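Local coordinates for protein glutamine cyclotransferase (PDB 6QQL) that probably converts N-terminal glutamine of peptides to pyroglutamate as a zinc-dependent glutaminyl cyclase with an alpha/beta fold, at residues E73-I78 and P87-I92; I78-G83 and E166-Y171. All blocks are in the same frame, centred on the assembly; numbering follows the deposited sequence.

Contact 1 is the pairing of the two strands of the hairpin formed by 70-79 and 85-95 at one edge of the central sheet. Contact 2 starts where the first of these strands runs out: Ile78 belongs to both, packing on Met88 within the hairpin and leading into the turn that meets loop 166-171. The contact centres lie 15 Å apart. Loop 166-171 carries Asp167, which binds zinc with Asp133 and His283, making contact 2 the nearer to the metal; in contact 1 the side chain of Asn90 is about 12 Å from that of Asp167. Backbone hydrogen bonds join the strands in contact 1, while the turn packs against the zinc-binding loop in contact 2 without any.

Contact 1: E73-I78 and P87-I92; sequences EQTAEI and PMRNII
At the edge of the Arg89 guanidinium, close to its plane, sits Glu73 OE2, which accepts from Arg89 NE at 2.8 Å and from Arg89 NH2 at 3.2 Å, a side-on salt bridge in which both nitrogens share one oxygen; the carboxylate and guanidinium planes are 35° apart. An extended Arg89 chain, CG anti to the backbone nitrogen, runs alongside Glu73 to reach this position. NH2 also forms a salt bridge with Asp58 of helix 51-66, so the guanidinium joins two carboxylates. On the other face of the sheet two amides meet: ND2 of Asn90 gives a hydrogen bond of 2.9 Å to Gln74 OE1, nearly straight at 168° and in the plane of the Asn90 amide, though the amide planes stand 51° apart. OD1 of Asn90 accepts from Asp164 N and its ND2 also donates to Gly180 O, so both ends of the amide are held. These pairs decorate an antiparallel beta hairpin at the edge of the mixed sheet. Gln74 and Asn90 form a hydrogen-bonded pair, with Gln74 N to Asn90 O and Asn90 N to Gln74 O both 2.8 Å. Ala76 and Met88 form the next: Ala76 N donates to Met88 O at 3.1 Å, while the return bond from Met88 N to Ala76 O is weak. Bent at chi3, Met88 brings CE to 3.5 Å from Ala76 CB, and Tyr183 of helix 179-186 touches both.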
loop_
_atom_site.group_PDB
_atom_site.type_symbol
_atom_site.label_atom_id
_atom_site.label_comp_id
_atom_site.label_asym_id
_atom_site.label_seq_id
_atom_site.Cartn_x
_atom_site.Cartn_y
_atom_site.Cartn_z
ATOM N N GLU A 73 4.851 -14.849 -7.308
ATOM C CA GLU A 73 3.790 -14.189 -8.053
ATOM C C GLU A 73 2.537 -15.056 -8.031
ATOM O O GLU A 73 2.596 -16.261 -8.305
ATOM C CB GLU A 73 4.212 -13.902 -9.499
ATOM C CG GLU A 73 5.553 -13.208 -9.667
ATOM C CD GLU A 73 5.826 -12.786 -11.109
ATOM O OE1 GLU A 73 6.840 -13.233 -11.708
ATOM O OE2 GLU A 73 5.004 -12.032 -11.662
ATOM N N GLN A 74 1.405 -14.427 -7.735
ATOM C CA GLN A 74 0.110 -15.093 -7.673
ATOM C C GLN A 74 -0.783 -14.417 -8.704
ATOM O O GLN A 74 -1.119 -13.236 -8.560
ATOM C CB GLN A 74 -0.480 -14.996 -6.268
ATOM C CG GLN A 74 -1.909 -15.468 -6.179
ATOM C CD GLN A 74 -2.599 -14.982 -4.915
ATOM O OE1 GLN A 74 -2.641 -13.776 -4.649
ATOM N NE2 GLN A 74 -3.192 -15.911 -4.158
ATOM N N THR A 75 -1.154 -15.156 -9.744
ATOM C CA THR A 75 -1.919 -14.617 -10.859
ATOM C C THR A 75 -3.212 -15.391 -11.043
ATOM O O THR A 75 -3.229 -16.629 -10.967
ATOM C CB THR A 75 -1.131 -14.665 -12.149
ATOM O OG1 THR A 75 -1.160 -16.009 -12.649
ATOM C CG2 THR A 75 0.303 -14.221 -11.914
ATOM N N ALA A 76 -4.276 -14.657 -11.353
ATOM C CA ALA A 76 -5.576 -15.271 -11.574
ATOM C C ALA A 76 -6.373 -14.456 -12.579
ATOM O O ALA A 76 -6.182 -13.243 -12.723
ATOM C CB ALA A 76 -6.361 -15.387 -10.261
ATOM N N GLU A 77 -7.232 -15.145 -13.319
ATOM C CA GLU A 77 -8.173 -14.450 -14.177
ATOM C C GLU A 77 -9.394 -14.075 -13.345
ATOM O O GLU A 77 -10.075 -14.952 -12.793
ATOM C CB GLU A 77 -8.558 -15.327 -15.359
ATOM C CG GLU A 77 -7.433 -15.495 -16.354
ATOM C CD GLU A 77 -7.489 -14.449 -17.448
ATOM O OE1 GLU A 77 -8.607 -14.171 -17.944
ATOM O OE2 GLU A 77 -6.418 -13.889 -17.786
ATOM N N ILE A 78 -9.669 -12.775 -13.251
ATOM C CA ILE A 78 -10.738 -12.257 -12.408
ATOM C C ILE A 78 -11.612 -11.353 -13.263
ATOM O O ILE A 78 -11.100 -10.553 -14.054
ATOM C CB ILE A 78 -10.175 -11.490 -11.197
ATOM C CG1 ILE A 78 -9.314 -12.424 -10.372
ATOM C CG2 ILE A 78 -11.300 -10.972 -10.320
ATOM C CD1 ILE A 78 -10.113 -13.303 -9.484
ATOM N N PRO A 87 -6.311 -9.726 -15.865
ATOM C CA PRO A 87 -5.177 -10.575 -15.477
ATOM C C PRO A 87 -4.603 -10.079 -14.151
ATOM O O PRO A 87 -3.651 -9.290 -14.081
ATOM C CB PRO A 87 -4.204 -10.384 -16.639
ATOM C CG PRO A 87 -4.438 -8.966 -17.061
ATOM C CD PRO A 87 -5.911 -8.684 -16.827
ATOM N N MET A 88 -5.238 -10.488 -13.055
ATOM C CA MET A 88 -4.748 -10.113 -11.736
ATOM C C MET A 88 -3.349 -10.666 -11.486
ATOM O O MET A 88 -3.055 -11.824 -11.802
ATOM C CB MET A 88 -5.686 -10.619 -10.646
ATOM C CG MET A 88 -5.181 -10.272 -9.261
ATOM S SD MET A 88 -5.800 -11.422 -8.033
ATOM C CE MET A 88 -4.776 -12.870 -8.329
ATOM N N ARG A 89 -2.497 -9.845 -10.857
ATOM C CA ARG A 89 -1.108 -10.217 -10.566
ATOM C C ARG A 89 -0.749 -9.674 -9.184
ATOM O O ARG A 89 -0.373 -8.510 -9.047
ATOM C CB ARG A 89 -0.164 -9.701 -11.642
ATOM C CG ARG A 89 1.301 -10.184 -11.563
ATOM C CD ARG A 89 2.044 -9.694 -12.810
ATOM N NE ARG A 89 3.484 -9.931 -12.819
ATOM C CZ ARG A 89 4.346 -9.256 -13.585
ATOM N NH1 ARG A 89 3.916 -8.286 -14.393
ATOM N NH2 ARG A 89 5.646 -9.525 -13.523
ATOM N N ASN A 90 -0.917 -10.506 -8.160
ATOM C CA ASN A 90 -0.453 -10.188 -6.816
ATOM C C ASN A 90 1.003 -10.603 -6.677
ATOM O O ASN A 90 1.417 -11.635 -7.213
ATOM C CB ASN A 90 -1.294 -10.891 -5.746
ATOM C CG ASN A 90 -2.687 -10.292 -5.597
ATOM O OD1 ASN A 90 -2.898 -9.100 -5.841
ATOM N ND2 ASN A 90 -3.654 -11.135 -5.230
ATOM N N ILE A 91 1.779 -9.787 -5.965
ATOM C CA ILE A 91 3.219 -9.980 -5.835
ATOM C C ILE A 91 3.538 -10.175 -4.355
ATOM O O ILE A 91 3.285 -9.281 -3.536
ATOM C CB ILE A 91 4.004 -8.799 -6.436
ATOM C CG1 ILE A 91 3.647 -8.657 -7.924
ATOM C CG2 ILE A 91 5.520 -9.020 -6.284
ATOM C CD1 ILE A 91 4.002 -7.333 -8.565
ATOM N N ILE A 92 4.051 -11.353 -4.005
ATOM C CA ILE A 92 4.393 -11.682 -2.627
ATOM C C ILE A 92 5.907 -11.772 -2.518
ATOM O O ILE A 92 6.546 -12.563 -3.221
ATOM C CB ILE A 92 3.733 -12.990 -2.162
ATOM C CG1 ILE A 92 2.208 -12.908 -2.261
ATOM C CG2 ILE A 92 4.118 -13.273 -0.722
ATOM C CD1 ILE A 92 1.624 -13.501 -3.510
#

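Contact 2: I78-G83 and E166-Y171; sequences IKAHDG and EDYGSY. With ZN (zinc ion), chain C.
A type I beta turn from Ala80 to Gly83, in the connection of the 70-79/85-95 hairpin, packs here against the loop that follows strand 157-163 and carries zinc ligand Asp167. Within the turn, Gly83 N is hydrogen-bonded to Ala80 O at 3.1 Å. No hydrogen bond links the two segments, and their 210 Å² of buried surface comes from van der Waals packing at the protein surface. His81 supplies much of it: one ring face lies against the loop backbone, with Ser170 N 4.0 Å above the plane over the ring centre and Gly169 C offset toward the rim. Asp82 CB covers the opposite face, so the imidazole is sandwiched between its own turn and the loop. A chi1 of 72° sets His81 CG between the backbone N and carbonyl carbon and swings the ring against the loop, CD2 3.3 Å from Ser170 OG. Behind this packing the loop turns to the metal: Asp167 binds zinc through both carboxylate oxygens, OD2 at 1.8 Å and OD1 at 2.3 Å, and Asp133 and His283 complete the protein ligands. Arg112 NH1 also bonds to the carbonyls of Asp167 and Gly169. Tyr168 reaches back to the turn, where OD1 of Asp82, hydrogen-bonded to Thr84 OG1, lies 4.1 Å from Tyr168 CE2 at the ring edge, with the carboxylate plane 77° from that of the ring. Beside it, Tyr168 CD2 rests 3.7 Å from Ala80 CB.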
loop_
_atom_site.group_PDB
_atom_site.type_symbol
_atom_site.label_atom_id
_atom_site.label_comp_id
_atom_site.label_asym_id
_atom_site.label_seq_id
_atom_site.Cartn_x
_atom_site.Cartn_y
_atom_site.Cartn_z
ATOM N N ILE A 78 -9.669 -12.775 -13.251
ATOM C CA ILE A 78 -10.738 -12.257 -12.408
ATOM C C ILE A 78 -11.612 -11.353 -13.263
ATOM O O ILE A 78 -11.100 -10.553 -14.054
ATOM C CB ILE A 78 -10.175 -11.490 -11.197
ATOM C CG1 ILE A 78 -9.314 -12.424 -10.372
ATOM C CG2 ILE A 78 -11.300 -10.972 -10.320
ATOM C CD1 ILE A 78 -10.113 -13.303 -9.484
ATOM N N LYS A 79 -12.929 -11.469 -13.107
ATOM C CA LYS A 79 -13.840 -10.621 -13.859
ATOM C C LYS A 79 -14.271 -9.462 -12.979
ATOM O O LYS A 79 -14.556 -9.646 -11.791
ATOM C CB LYS A 79 -15.069 -11.365 -14.399
ATOM C CG LYS A 79 -15.781 -10.477 -15.429
ATOM C CD LYS A 79 -16.855 -11.139 -16.295
ATOM C CE LYS A 79 -18.097 -11.541 -15.523
ATOM N NZ LYS A 79 -19.057 -12.276 -16.400
ATOM N N ALA A 80 -14.271 -8.263 -13.559
ATOM C CA ALA A 80 -14.562 -7.052 -12.820
ATOM C C ALA A 80 -16.069 -6.841 -12.776
ATOM O O ALA A 80 -16.845 -7.596 -13.366
ATOM C CB ALA A 80 -13.855 -5.860 -13.459
ATOM N N HIS A 81 -16.480 -5.776 -12.081
ATOM C CA HIS A 81 -17.900 -5.464 -11.946
ATOM C C HIS A 81 -18.573 -5.276 -13.305
ATOM O O HIS A 81 -19.711 -5.719 -13.502
ATOM C CB HIS A 81 -18.056 -4.218 -11.085
ATOM C CG HIS A 81 -17.624 -2.971 -11.780
ATOM N ND1 HIS A 81 -16.355 -2.815 -12.293
ATOM C CD2 HIS A 81 -18.297 -1.837 -12.085
ATOM C CE1 HIS A 81 -16.258 -1.629 -12.867
ATOM N NE2 HIS A 81 -17.421 -1.013 -12.753
ATOM N N ASP A 82 -17.878 -4.632 -14.253
ATOM C CA ASP A 82 -18.383 -4.358 -15.596
ATOM C C ASP A 82 -17.885 -5.372 -16.619
ATOM O O ASP A 82 -17.737 -5.037 -17.801
ATOM C CB ASP A 82 -18.021 -2.939 -16.054
ATOM C CG ASP A 82 -16.515 -2.740 -16.318
ATOM O OD1 ASP A 82 -15.723 -3.699 -16.179
ATOM O OD2 ASP A 82 -16.125 -1.609 -16.690
ATOM N N GLY A 83 -17.580 -6.592 -16.180
ATOM C CA GLY A 83 -17.335 -7.692 -17.088
ATOM C C GLY A 83 -15.968 -7.754 -17.734
ATOM O O GLY A 83 -15.669 -8.756 -18.395
ATOM N N GLU A 166 -6.889 -3.338 -7.004
ATOM C CA GLU A 166 -7.614 -2.763 -5.878
ATOM C C GLU A 166 -8.551 -1.630 -6.312
ATOM O O GLU A 166 -9.613 -1.455 -5.698
ATOM C CB GLU A 166 -6.627 -2.273 -4.810
ATOM C CG GLU A 166 -7.270 -1.566 -3.618
ATOM C CD GLU A 166 -7.434 -0.082 -3.845
ATOM O OE1 GLU A 166 -6.924 0.406 -4.871
ATOM O OE2 GLU A 166 -8.070 0.600 -3.010
ATOM N N ASP A 167 -8.194 -0.869 -7.364
ATOM C CA ASP A 167 -8.882 0.367 -7.738
ATOM C C ASP A 167 -9.721 0.251 -9.017
ATOM O O ASP A 167 -9.959 1.271 -9.676
ATOM C CB ASP A 167 -7.872 1.510 -7.902
ATOM C CG ASP A 167 -8.047 2.638 -6.879
ATOM O OD1 ASP A 167 -9.151 2.840 -6.331
ATOM O OD2 ASP A 167 -7.054 3.347 -6.642
ATOM N N TYR A 168 -10.157 -0.952 -9.412
ATOM C CA TYR A 168 -10.920 -1.082 -10.659
ATOM C C TYR A 168 -12.428 -0.982 -10.470
ATOM O O TYR A 168 -13.152 -0.872 -11.466
ATOM C CB TYR A 168 -10.612 -2.419 -11.364
ATOM C CG TYR A 168 -10.687 -2.378 -12.892
ATOM C CD1 TYR A 168 -9.597 -1.943 -13.658
ATOM C CD2 TYR A 168 -11.827 -2.793 -13.571
ATOM C CE1 TYR A 168 -9.648 -1.916 -15.057
ATOM C CE2 TYR A 168 -11.891 -2.766 -14.975
ATOM C CZ TYR A 168 -10.799 -2.327 -15.706
ATOM O OH TYR A 168 -10.867 -2.305 -17.083
ATOM N N GLY A 169 -12.915 -1.004 -9.235
ATOM C CA GLY A 169 -14.336 -1.062 -8.980
ATOM C C GLY A 169 -15.097 0.182 -9.409
ATOM O O GLY A 169 -14.578 1.098 -10.049
ATOM N N SER A 170 -16.391 0.174 -9.082
ATOM C CA SER A 170 -17.266 1.324 -9.235
ATOM C C SER A 170 -17.753 1.776 -7.864
ATOM O O SER A 170 -17.697 1.039 -6.874
ATOM C CB SER A 170 -18.464 1.014 -10.123
ATOM O OG SER A 170 -19.253 0.005 -9.538
ATOM N N TYR A 171 -18.260 3.001 -7.821
ATOM C CA TYR A 171 -18.529 3.595 -6.520
ATOM C C TYR A 171 -19.754 2.990 -5.838
ATOM O O TYR A 171 -19.770 2.857 -4.609
ATOM C CB TYR A 171 -18.626 5.105 -6.674
ATOM C CG TYR A 171 -17.301 5.688 -7.118
ATOM C CD1 TYR A 171 -16.180 5.653 -6.280
ATOM C CD2 TYR A 171 -17.166 6.279 -8.360
ATOM C CE1 TYR A 171 -14.959 6.180 -6.683
ATOM C CE2 TYR A 171 -15.951 6.820 -8.771
ATOM C CZ TYR A 171 -14.856 6.767 -7.929
ATOM O OH TYR A 171 -13.666 7.315 -8.360
HETATM ZN ZN ZN C . -7.807 4.689 -5.796
#